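Local coordinates for B-type flagellar hook-associated protein 2 (Pseudomonas aeruginosa, PDB 5FHY), which caps the tip of the growing flagellar filament, promoting polymerization of flagellin monomers there and preventing exported subunits from leaking away unassembled, at residues Gln37-Ser42 / Ala202-Gly207; Lys48-Ala53 / Gly114-Leu119; Ala60-Gly65 / Thr143-Leu148; Ser64-Ile69 / Leu76-Val81; Asp129-Val134 / Ala149-Thr154. All coordinates share one frame; numbering follows the deposited sequence.

Overall arrangement
In this FliD fragment, contacts 2 to 5 cluster in one lobe, contacts 2 and 4 involving the flagellin hook IN motif; contact 1 lies about 33 Å from contact 2 (centre to centre) in a separate sheet, its 202-207 side within the C-terminal family region. Contacts 2 and 3 are buried; contacts 1, 4 and 5 are partly so. Contacts 4 and 5 share a sheet through neighbouring strands 65-71 and 130-136, and contacts 3 and 4 share S64 and G65. Regular strand pairing dominates contacts 2 and 4. Two loops in contact 3, and a loop against a strand in contact 5, borrow its hydrogen bonding; in contact 1 a threonine hydroxyl replaces a backbone carbonyl.

Contact 1. Residues Gln37-Ser42 / Ala202-Gly207; sequences QIQVNS and AVTEAG
V40 and V203 bring their backbones to 4.7 Å, CA to CA, where the end of strand 34-42 meets an irregular loop, and both the N-H and the C=O of V40 bond to T204. The N-H of T204 reaches V40 O at 3.1 Å in the carbonyl plane, on a lone pair. In return V40 N donates to T204 OG1 at 3.0 Å, with an angle of 160° at the hydrogen. A side-chain hydroxyl thus accepts where a second strand would offer its carbonyl, and it can do so because chi1 of T204 (64°) places OG1 between the backbone N and the carbonyl carbon. The methyl CG2 of T204 then lies 4.0 Å from V40 CB, the two side chains crossing at about a right angle. V40 points into the loop, its CG1 at 3.4 Å from A202 O. V203 also approaches the carbonyl, its CG1 3.1 Å from V40 O, while its CG2 runs past the backbone of N41 and S42. The T204 side chain also packs on L23 and I210. Just upstream, I38 pairs with I210 of strand 210-215, so the loop prolongs that edge of the antiparallel sheet; on the edge next to strand 173-177, N41 and S42 both face E174 in a classic beta bulge.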
# COMPACT_ATOMS: atom_id res chain seq x y z
N GLN B 37 -4.49 40.50 31.28
CA GLN B 37 -4.42 41.18 30.01
C GLN B 37 -3.07 41.88 29.90
O GLN B 37 -2.73 42.72 30.74
CB GLN B 37 -5.57 42.18 29.86
CG GLN B 37 -6.94 41.52 29.82
CD GLN B 37 -7.12 40.64 28.60
OE1 GLN B 37 -6.98 39.41 28.68
NE2 GLN B 37 -7.44 41.25 27.47
N ILE B 38 -2.33 41.55 28.86
CA ILE B 38 -0.95 42.00 28.75
C ILE B 38 -0.69 42.77 27.47
O ILE B 38 -1.10 42.35 26.39
CB ILE B 38 0.02 40.80 28.82
CG1 ILE B 38 -0.20 40.01 30.12
CG2 ILE B 38 1.47 41.26 28.71
CD1 ILE B 38 0.91 39.04 30.44
N GLN B 39 -0.03 43.91 27.61
CA GLN B 39 0.44 44.67 26.46
C GLN B 39 1.96 44.68 26.49
O GLN B 39 2.56 44.68 27.56
CB GLN B 39 -0.11 46.10 26.48
CG GLN B 39 -1.62 46.23 26.35
CD GLN B 39 -2.09 47.68 26.29
OE1 GLN B 39 -1.31 48.59 26.02
NE2 GLN B 39 -3.37 47.89 26.56
N VAL B 40 2.58 44.69 25.32
CA VAL B 40 4.01 44.89 25.23
C VAL B 40 4.25 46.17 24.44
O VAL B 40 4.02 46.21 23.24
CB VAL B 40 4.72 43.71 24.55
CG1 VAL B 40 6.20 44.03 24.33
CG2 VAL B 40 4.56 42.44 25.40
N ASN B 41 4.69 47.23 25.12
CA ASN B 41 4.86 48.52 24.46
C ASN B 41 6.25 48.69 23.86
O ASN B 41 6.42 49.37 22.85
CB ASN B 41 4.58 49.66 25.45
CG ASN B 41 3.14 49.68 25.92
OD1 ASN B 41 2.24 49.17 25.25
ND2 ASN B 41 2.91 50.30 27.07
N SER B 42 7.25 48.06 24.48
CA SER B 42 8.62 48.10 23.96
C SER B 42 9.48 46.99 24.53
O SER B 42 9.13 46.38 25.54
CB SER B 42 9.27 49.46 24.26
OG SER B 42 9.32 49.71 25.65
N ALA B 202 7.96 40.07 21.34
CA ALA B 202 7.45 41.08 20.42
C ALA B 202 6.39 41.99 21.02
O ALA B 202 5.72 41.65 22.00
CB ALA B 202 6.91 40.40 19.18
N VAL B 203 6.25 43.15 20.40
CA VAL B 203 5.29 44.19 20.79
C VAL B 203 3.86 43.78 20.45
O VAL B 203 3.62 43.17 19.41
CB VAL B 203 5.66 45.52 20.10
CG1 VAL B 203 4.54 46.55 20.20
CG2 VAL B 203 6.96 46.08 20.67
N THR B 204 2.90 44.09 21.32
CA THR B 204 1.49 43.87 20.98
C THR B 204 0.98 45.07 20.19
O THR B 204 1.47 46.19 20.36
CB THR B 204 0.62 43.67 22.24
OG1 THR B 204 0.62 44.87 23.02
CG2 THR B 204 1.15 42.52 23.08
N GLU B 205 -0.02 44.86 19.34
CA GLU B 205 -0.53 45.96 18.53
C GLU B 205 -1.34 46.91 19.40
O GLU B 205 -1.88 46.51 20.43
CB GLU B 205 -1.40 45.42 17.38
N ALA B 206 -1.39 48.18 19.00
CA ALA B 206 -2.02 49.20 19.84
C ALA B 206 -3.48 48.85 20.08
O ALA B 206 -4.30 48.87 19.16
CB ALA B 206 -1.89 50.57 19.19
N GLY B 207 -3.81 48.56 21.33
CA GLY B 207 -5.17 48.24 21.72
C GLY B 207 -5.56 46.78 21.54
O GLY B 207 -6.72 46.42 21.75

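Contact 2. Residues Lys48-Ala53 / Gly114-Leu119; sequences KIALQA and GSRLVL
The carbonyl oxygen of L119 receives two donors from the facing strand: I49 N at 3.0 Å, lying nearly along the C=O direction, and the weaker CA-H of K48, whose CA stands 3.4 Å from L119 O. L119 N returns a bond to I49 O, and L51 N meets L117 O almost dead straight, at 179°. Past L51 direct pairing gives way to a water that donates to Q52 O at 2.7 Å and accepts from L117 N. The apolar face is knitted by L51, whose CD1 lies 3.8 Å from both L117 CB and L119 CD1. R116 occupies the other face with A50 and V118. Its chain bends at chi3 (74°), turning the guanidinium so that A53 CB sits over one face, 3.4 Å above the plane. NH2 of R116 forms a salt bridge with D111 and a hydrogen bond to G161 O; the R116 side chain comes within about 4 Å of a bound sodium ion. K48 makes a cation-pi contact with Y36 of a second subunit. Strand 114-121 runs between strands 48-50 and 104-111, and helix 88-98 lies against its apolar face, meeting L117 through M91 and L119 through I95.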
# COMPACT_ATOMS: atom_id res chain seq x y z
N LYS B 48 24.87 49.36 20.95
CA LYS B 48 25.63 49.07 19.74
C LYS B 48 26.03 50.39 19.10
O LYS B 48 25.17 51.19 18.71
CB LYS B 48 24.83 48.20 18.76
CG LYS B 48 25.54 47.93 17.44
CD LYS B 48 24.82 46.87 16.60
CE LYS B 48 25.50 46.67 15.25
NZ LYS B 48 24.81 45.67 14.39
N ILE B 49 27.33 50.63 19.01
CA ILE B 49 27.82 51.91 18.52
C ILE B 49 28.77 51.73 17.35
O ILE B 49 29.26 50.63 17.09
CB ILE B 49 28.55 52.69 19.63
CG1 ILE B 49 29.90 52.05 19.94
CG2 ILE B 49 27.69 52.78 20.88
CD1 ILE B 49 30.77 52.87 20.86
N ALA B 50 29.04 52.83 16.65
CA ALA B 50 29.99 52.83 15.55
C ALA B 50 30.92 54.02 15.72
O ALA B 50 30.48 55.15 15.86
CB ALA B 50 29.27 52.90 14.21
N LEU B 51 32.22 53.75 15.73
CA LEU B 51 33.21 54.81 15.94
C LEU B 51 33.49 55.52 14.63
O LEU B 51 32.91 55.19 13.61
CB LEU B 51 34.49 54.24 16.56
CG LEU B 51 34.31 53.40 17.82
CD1 LEU B 51 35.64 52.84 18.30
CD2 LEU B 51 33.61 54.20 18.92
N GLN B 52 34.37 56.52 14.67
CA GLN B 52 34.71 57.29 13.48
C GLN B 52 35.28 56.39 12.39
O GLN B 52 35.97 55.41 12.69
CB GLN B 52 35.71 58.40 13.80
CG GLN B 52 35.10 59.65 14.39
CD GLN B 52 36.11 60.76 14.60
OE1 GLN B 52 36.93 61.05 13.72
NE2 GLN B 52 36.07 61.40 15.77
N ALA B 53 34.99 56.72 11.14
CA ALA B 53 35.53 55.97 10.01
C ALA B 53 36.96 56.43 9.77
O ALA B 53 37.26 57.62 9.84
CB ALA B 53 34.69 56.17 8.76
N GLY B 114 35.33 54.85 4.73
CA GLY B 114 36.50 54.09 5.13
C GLY B 114 36.09 52.86 5.92
O GLY B 114 35.04 52.26 5.68
N SER B 115 36.94 52.47 6.87
CA SER B 115 36.64 51.37 7.77
C SER B 115 36.55 51.93 9.19
O SER B 115 37.21 52.90 9.53
CB SER B 115 37.70 50.27 7.69
OG SER B 115 37.75 49.69 6.40
N ARG B 116 35.71 51.32 10.02
CA ARG B 116 35.50 51.80 11.38
C ARG B 116 35.24 50.65 12.33
O ARG B 116 34.85 49.56 11.91
CB ARG B 116 34.33 52.79 11.43
CG ARG B 116 32.96 52.13 11.38
CD ARG B 116 31.86 53.18 11.37
NE ARG B 116 31.78 53.84 10.08
CZ ARG B 116 31.30 55.06 9.88
NH1 ARG B 116 30.84 55.77 10.91
NH2 ARG B 116 31.28 55.57 8.66
N LEU B 117 35.44 50.89 13.62
CA LEU B 117 35.18 49.86 14.61
C LEU B 117 33.71 49.90 15.02
O LEU B 117 33.16 50.97 15.27
CB LEU B 117 36.08 50.03 15.84
CG LEU B 117 37.55 49.68 15.65
CD1 LEU B 117 38.40 50.32 16.74
CD2 LEU B 117 37.75 48.17 15.62
N VAL B 118 33.09 48.73 15.07
CA VAL B 118 31.69 48.62 15.47
C VAL B 118 31.62 47.73 16.70
O VAL B 118 32.01 46.56 16.66
CB VAL B 118 30.80 48.06 14.34
CG1 VAL B 118 29.38 47.80 14.84
CG2 VAL B 118 30.78 49.02 13.15
N LEU B 119 31.14 48.29 17.81
CA LEU B 119 31.16 47.58 19.08
C LEU B 119 29.75 47.28 19.57
O LEU B 119 28.85 48.11 19.46
CB LEU B 119 31.93 48.40 20.12
CG LEU B 119 33.45 48.53 19.96
CD1 LEU B 119 33.83 49.53 18.86
CD2 LEU B 119 34.09 48.93 21.28
O HOH W 1 36.86 53.26 14.02

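Contact 3. Residues Ala60-Gly65 / Thr143-Leu148; sequences AKFNSG and TSLSQL
F62 and T143 form a single backbone bridge between two loops, in which T143 makes the bonds, to the residues before and after F62. K61 O accepts T143 N at 3.2 Å and, weakly, the hydroxyl of the same threonine; N63 N donates to T143 O at 3.1 Å. L148 comes at the F62 ring from the opposite direction and lays CD1 over one face, 4.0 Å above the plane and offset toward the rim, while S144 O approaches the edge, 3.8 Å from F62 CD1. L145 packs beside it: its CD1 sits 3.8 Å from F62 CB, and its CD2 settles 3.6 Å from G65 CA.

Outside this shell, S144 OG accepts from S146 N in an ST turn that leads into the 3-10 turn 146-148 and so to L148. N63 is steadied by a weak bond from G141 N to its OD1. L88 and M91 of helix 88-98 also touch F62. Two largely irregular segments thus pair backbone polar groups at the bridge, beside a buried ring whose surroundings are mixed: carbons of L148 and L145, and the oxygens T143 OG1 and S144 O as well.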
# COMPACT_ATOMS: atom_id res chain seq x y z
N ALA B 60 46.58 52.67 7.50
CA ALA B 60 46.42 53.46 8.72
C ALA B 60 46.95 52.73 9.94
O ALA B 60 46.64 51.56 10.18
CB ALA B 60 44.96 53.83 8.91
N LYS B 61 47.75 53.44 10.73
CA LYS B 61 48.30 52.91 11.97
C LYS B 61 48.07 53.93 13.07
O LYS B 61 48.34 55.12 12.88
CB LYS B 61 49.78 52.56 11.83
CG LYS B 61 50.12 51.67 10.65
CD LYS B 61 51.23 50.69 11.01
CE LYS B 61 50.79 49.76 12.13
NZ LYS B 61 51.85 48.82 12.57
N PHE B 62 47.59 53.47 14.22
CA PHE B 62 47.21 54.38 15.29
C PHE B 62 48.37 54.86 16.15
O PHE B 62 49.34 54.14 16.37
CB PHE B 62 46.15 53.72 16.17
CG PHE B 62 44.83 53.51 15.50
CD1 PHE B 62 44.04 54.59 15.15
CD2 PHE B 62 44.37 52.23 15.21
CE1 PHE B 62 42.82 54.41 14.53
CE2 PHE B 62 43.14 52.05 14.59
CZ PHE B 62 42.37 53.14 14.25
N ASN B 63 48.27 56.10 16.61
CA ASN B 63 49.17 56.65 17.62
C ASN B 63 49.20 55.80 18.88
O ASN B 63 48.27 55.02 19.12
CB ASN B 63 48.78 58.08 17.97
CG ASN B 63 49.06 59.06 16.86
OD1 ASN B 63 49.82 58.77 15.94
ND2 ASN B 63 48.44 60.23 16.93
N SER B 64 50.24 55.96 19.69
CA SER B 64 50.34 55.22 20.94
C SER B 64 49.36 55.80 21.96
O SER B 64 48.96 56.96 21.86
CB SER B 64 51.77 55.28 21.48
OG SER B 64 51.89 54.66 22.75
N GLY B 65 48.93 54.98 22.92
CA GLY B 65 48.04 55.44 23.97
C GLY B 65 47.30 54.33 24.68
O GLY B 65 47.78 53.20 24.75
N THR B 143 47.47 58.13 12.17
CA THR B 143 46.14 58.59 12.54
C THR B 143 46.00 58.78 14.04
O THR B 143 46.62 58.06 14.83
CB THR B 143 45.05 57.61 12.08
OG1 THR B 143 45.35 56.29 12.56
CG2 THR B 143 44.95 57.58 10.56
N SER B 144 45.19 59.75 14.43
CA SER B 144 44.98 60.06 15.84
C SER B 144 44.29 58.89 16.54
O SER B 144 43.44 58.23 15.95
CB SER B 144 44.16 61.34 15.98
OG SER B 144 43.84 61.60 17.34
N LEU B 145 44.65 58.64 17.79
CA LEU B 145 43.99 57.61 18.57
C LEU B 145 42.73 58.20 19.20
O LEU B 145 41.80 57.48 19.56
CB LEU B 145 44.92 57.04 19.64
CG LEU B 145 44.44 55.80 20.41
CD1 LEU B 145 44.60 54.54 19.57
CD2 LEU B 145 45.18 55.66 21.73
N SER B 146 42.73 59.52 19.33
CA SER B 146 41.64 60.24 20.00
C SER B 146 40.30 60.17 19.26
O SER B 146 39.25 60.37 19.87
CB SER B 146 42.04 61.70 20.21
OG SER B 146 42.30 62.34 18.97
N GLN B 147 40.33 59.89 17.96
CA GLN B 147 39.10 59.89 17.18
C GLN B 147 38.32 58.58 17.37
O GLN B 147 37.29 58.37 16.73
CB GLN B 147 39.38 60.12 15.69
CG GLN B 147 40.29 59.12 15.02
CD GLN B 147 40.49 59.41 13.54
OE1 GLN B 147 39.69 60.12 12.92
NE2 GLN B 147 41.55 58.86 12.96
N LEU B 148 38.81 57.72 18.26
CA LEU B 148 38.09 56.50 18.61
C LEU B 148 37.28 56.70 19.89
O LEU B 148 36.69 55.75 20.40
CB LEU B 148 39.05 55.32 18.77
CG LEU B 148 39.77 54.81 17.53
CD1 LEU B 148 40.48 53.50 17.84
CD2 LEU B 148 38.81 54.63 16.36

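Contact 4. Residues Ser64-Ile69 / Leu76-Val81; sequences SGTLNI and LPAITV
L67 and I79 satisfy each other's backbones in both directions: L67 N reaches I79 O at 2.7 Å, in the carbonyl plane, and I79 N reaches L67 O at 2.8 Å. V81 N donates to G65 O from above the carbonyl plane, 36° out of it, and L76 N closes the row on I69 O at 2.8 Å. I79 O takes a second, weaker donor, the CA-H of T66, with that CA 3.2 Å away.

Between the I79-L67 and L76-I69 bonds the strand 74-81 departs from regular pairing, and a water spans the interruption, donating to N68 OD1 at 2.9 Å and to L76 O at 2.6 Å. The N68 amide lies beside A78, its OD1 3.3 Å from A78 CB. On its other side strand 65-71 pairs with strand 130-136, the backbones of T66 and N68 bonding S135 and E133, while S64 OG bonds D137.

L67, I79 and V81 share one face of this beta hairpin, with L67 CB 3.9 Å from I79 CB, and lie against M91 and A98 of helix 88-98; T66 and T80 take the other. The pairing therefore has two chemistries: backbone hydrogen bonds and apolar side chains where the helix covers it, and water-mediated bonding where the strand breaks.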
# COMPACT_ATOMS: atom_id res chain seq x y z
N SER B 64 50.24 55.96 19.69
CA SER B 64 50.34 55.22 20.94
C SER B 64 49.36 55.80 21.96
O SER B 64 48.96 56.96 21.86
CB SER B 64 51.77 55.28 21.48
OG SER B 64 51.89 54.66 22.75
N GLY B 65 48.93 54.98 22.92
CA GLY B 65 48.04 55.44 23.97
C GLY B 65 47.30 54.33 24.68
O GLY B 65 47.78 53.20 24.75
N THR B 66 46.12 54.65 25.23
CA THR B 66 45.33 53.68 25.99
C THR B 66 43.83 53.78 25.71
O THR B 66 43.28 54.87 25.59
CB THR B 66 45.56 53.84 27.51
OG1 THR B 66 46.95 54.06 27.78
CG2 THR B 66 45.10 52.60 28.27
N LEU B 67 43.17 52.63 25.61
CA LEU B 67 41.71 52.58 25.45
C LEU B 67 41.03 52.05 26.70
O LEU B 67 41.29 50.92 27.13
CB LEU B 67 41.31 51.72 24.25
CG LEU B 67 41.61 52.17 22.82
CD1 LEU B 67 40.72 51.42 21.84
CD2 LEU B 67 41.47 53.67 22.67
N ASN B 68 40.16 52.85 27.30
CA ASN B 68 39.36 52.39 28.43
C ASN B 68 37.90 52.31 28.03
O ASN B 68 37.24 53.33 27.83
CB ASN B 68 39.53 53.30 29.64
CG ASN B 68 40.93 53.24 30.23
OD1 ASN B 68 41.29 52.28 30.90
ND2 ASN B 68 41.72 54.27 29.98
N ILE B 69 37.40 51.08 27.92
CA ILE B 69 36.05 50.84 27.44
C ILE B 69 35.19 50.37 28.60
O ILE B 69 35.59 49.51 29.38
CB ILE B 69 36.04 49.78 26.32
CG1 ILE B 69 36.89 50.25 25.13
CG2 ILE B 69 34.62 49.47 25.88
CD1 ILE B 69 37.05 49.20 24.05
N LEU B 76 36.07 47.61 31.34
CA LEU B 76 36.92 46.62 30.69
C LEU B 76 38.37 46.86 31.10
O LEU B 76 38.71 47.97 31.51
CB LEU B 76 36.77 46.68 29.16
CG LEU B 76 35.61 45.91 28.52
CD1 LEU B 76 34.26 46.51 28.89
CD2 LEU B 76 35.76 45.86 27.00
N PRO B 77 39.22 45.83 31.00
CA PRO B 77 40.67 46.01 31.18
C PRO B 77 41.19 47.15 30.31
O PRO B 77 40.77 47.26 29.16
CB PRO B 77 41.25 44.67 30.73
CG PRO B 77 40.18 43.69 31.04
CD PRO B 77 38.87 44.41 30.84
N ALA B 78 42.07 47.99 30.86
CA ALA B 78 42.66 49.06 30.07
C ALA B 78 43.45 48.46 28.92
O ALA B 78 44.27 47.57 29.11
CB ALA B 78 43.57 49.92 30.94
N ILE B 79 43.18 48.94 27.71
CA ILE B 79 43.87 48.45 26.53
C ILE B 79 45.03 49.36 26.16
O ILE B 79 44.83 50.54 25.86
CB ILE B 79 42.93 48.32 25.32
CG1 ILE B 79 41.85 47.26 25.58
CG2 ILE B 79 43.71 47.97 24.06
CD1 ILE B 79 40.97 47.00 24.38
N THR B 80 46.23 48.80 26.14
CA THR B 80 47.41 49.56 25.74
C THR B 80 47.63 49.38 24.24
O THR B 80 47.71 48.25 23.75
CB THR B 80 48.68 49.11 26.49
OG1 THR B 80 48.52 49.38 27.89
CG2 THR B 80 49.91 49.85 25.97
N VAL B 81 47.70 50.49 23.53
CA VAL B 81 47.89 50.45 22.09
C VAL B 81 49.38 50.62 21.84
O VAL B 81 49.97 51.63 22.22
CB VAL B 81 47.11 51.54 21.35
CG1 VAL B 81 47.34 51.44 19.85
CG2 VAL B 81 45.63 51.45 21.68
O HOH W 2 38.94 50.60 31.36

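Contact 5. Residues Asp129-Val134 / Ala149-Thr154; sequences DIKVEV and AFDPAT
V132 and F150 make the tight half of this contact, a single antiparallel hydrogen-bonded pair. F150 N meets V132 O at 2.9 Å and V132 N meets F150 O at 3.1 Å; both donors arrive in the carbonyl plane on a lone pair and both bonds are nearly straight (173° and 169°). The side chains cross at about a right angle with their CB atoms 4.0 Å apart. With chi1 at -168°, the F150 ring swings away from its own N, and its CD2 lies 3.6 Å from I130 O. The same carbonyl meets P152, whose CG is 3.2 Å from I130 O. The proline ring is wedged against the strand, CB beside D129 and CD across the K131 chain, 3.8 Å from K131 CG.

The solvent side is looser. K131 is fully extended and runs alongside D151, pointing the same way, yet its NZ stays 3.9 Å from D151 OD1, a long salt bridge that probably adds only modest attraction. D151 O is better occupied, since T154 N and T154 OG1 both donate to it from one face of its plane and fold the chain into a turn. At the far end A149, exposed overall, packs its CB on V134 CG2, 4.0 Å away.

K131 pairs with S70 of strand 65-71, so residues 149-152 line the opposite edge of strand 130-136. F150 also packs on I49 and L51, linking this sheet to the one containing strand 48-50, while I130 and V134 lie against I69 and L67.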
# COMPACT_ATOMS: atom_id res chain seq x y z
N ASP B 129 25.07 51.72 28.23
CA ASP B 129 25.64 52.16 26.96
C ASP B 129 27.14 51.88 26.93
O ASP B 129 27.80 51.91 27.97
CB ASP B 129 25.39 53.65 26.74
CG ASP B 129 23.92 53.97 26.48
OD1 ASP B 129 23.25 53.22 25.74
OD2 ASP B 129 23.43 54.99 27.03
N ILE B 130 27.68 51.61 25.74
CA ILE B 130 29.11 51.40 25.59
C ILE B 130 29.84 52.74 25.53
O ILE B 130 29.46 53.61 24.75
CB ILE B 130 29.44 50.57 24.33
CG1 ILE B 130 28.66 49.25 24.33
CG2 ILE B 130 30.94 50.28 24.25
CD1 ILE B 130 28.84 48.45 23.05
N LYS B 131 30.87 52.90 26.34
CA LYS B 131 31.65 54.14 26.36
C LYS B 131 33.12 53.87 26.08
O LYS B 131 33.68 52.88 26.54
CB LYS B 131 31.49 54.86 27.71
CG LYS B 131 32.23 56.19 27.79
CD LYS B 131 31.93 56.94 29.07
CE LYS B 131 32.44 58.38 28.99
NZ LYS B 131 32.15 59.19 30.20
N VAL B 132 33.74 54.76 25.30
CA VAL B 132 35.14 54.65 24.95
C VAL B 132 35.90 55.92 25.32
O VAL B 132 35.63 56.99 24.78
CB VAL B 132 35.33 54.37 23.44
CG1 VAL B 132 36.81 54.20 23.12
CG2 VAL B 132 34.54 53.13 23.02
N GLU B 133 36.84 55.79 26.25
CA GLU B 133 37.71 56.89 26.65
C GLU B 133 39.12 56.70 26.09
O GLU B 133 39.66 55.60 26.13
CB GLU B 133 37.76 57.00 28.18
CG GLU B 133 36.55 57.68 28.80
CD GLU B 133 36.42 57.43 30.30
OE1 GLU B 133 36.72 56.30 30.74
OE2 GLU B 133 36.01 58.35 31.03
N VAL B 134 39.72 57.77 25.57
CA VAL B 134 41.00 57.66 24.88
C VAL B 134 42.06 58.64 25.41
O VAL B 134 41.84 59.85 25.42
CB VAL B 134 40.86 57.91 23.37
CG1 VAL B 134 42.23 57.88 22.70
CG2 VAL B 134 39.92 56.89 22.73
N ALA B 149 37.26 57.93 20.39
CA ALA B 149 36.53 58.22 21.62
C ALA B 149 35.03 58.24 21.34
O ALA B 149 34.60 58.58 20.24
CB ALA B 149 36.99 59.54 22.23
N PHE B 150 34.25 57.85 22.33
CA PHE B 150 32.80 57.80 22.19
C PHE B 150 32.14 58.10 23.53
O PHE B 150 32.31 57.37 24.50
CB PHE B 150 32.36 56.43 21.66
CG PHE B 150 30.92 56.37 21.20
CD1 PHE B 150 30.59 56.59 19.88
CD2 PHE B 150 29.90 56.06 22.10
CE1 PHE B 150 29.27 56.52 19.45
CE2 PHE B 150 28.58 56.00 21.67
CZ PHE B 150 28.27 56.23 20.35
N ASP B 151 31.38 59.19 23.57
CA ASP B 151 30.65 59.55 24.78
C ASP B 151 29.15 59.48 24.49
O ASP B 151 28.61 60.33 23.78
CB ASP B 151 31.06 60.94 25.26
CG ASP B 151 30.36 61.35 26.54
OD1 ASP B 151 29.90 60.46 27.28
OD2 ASP B 151 30.27 62.57 26.80
N PRO B 152 28.48 58.45 25.04
CA PRO B 152 27.05 58.17 24.86
C PRO B 152 26.15 59.33 25.26
O PRO B 152 25.00 59.41 24.81
CB PRO B 152 26.82 56.97 25.79
CG PRO B 152 28.13 56.30 25.86
CD PRO B 152 29.15 57.40 25.83
N ALA B 153 26.66 60.24 26.08
CA ALA B 153 25.90 61.40 26.51
C ALA B 153 25.78 62.43 25.39
O ALA B 153 24.83 63.22 25.36
CB ALA B 153 26.53 62.03 27.74
N THR B 154 26.74 62.42 24.47
CA THR B 154 26.76 63.40 23.39
C THR B 154 26.54 62.78 22.01
O THR B 154 26.18 63.48 21.06
CB THR B 154 28.10 64.16 23.37
OG1 THR B 154 29.17 63.24 23.15
CG2 THR B 154 28.32 64.91 24.67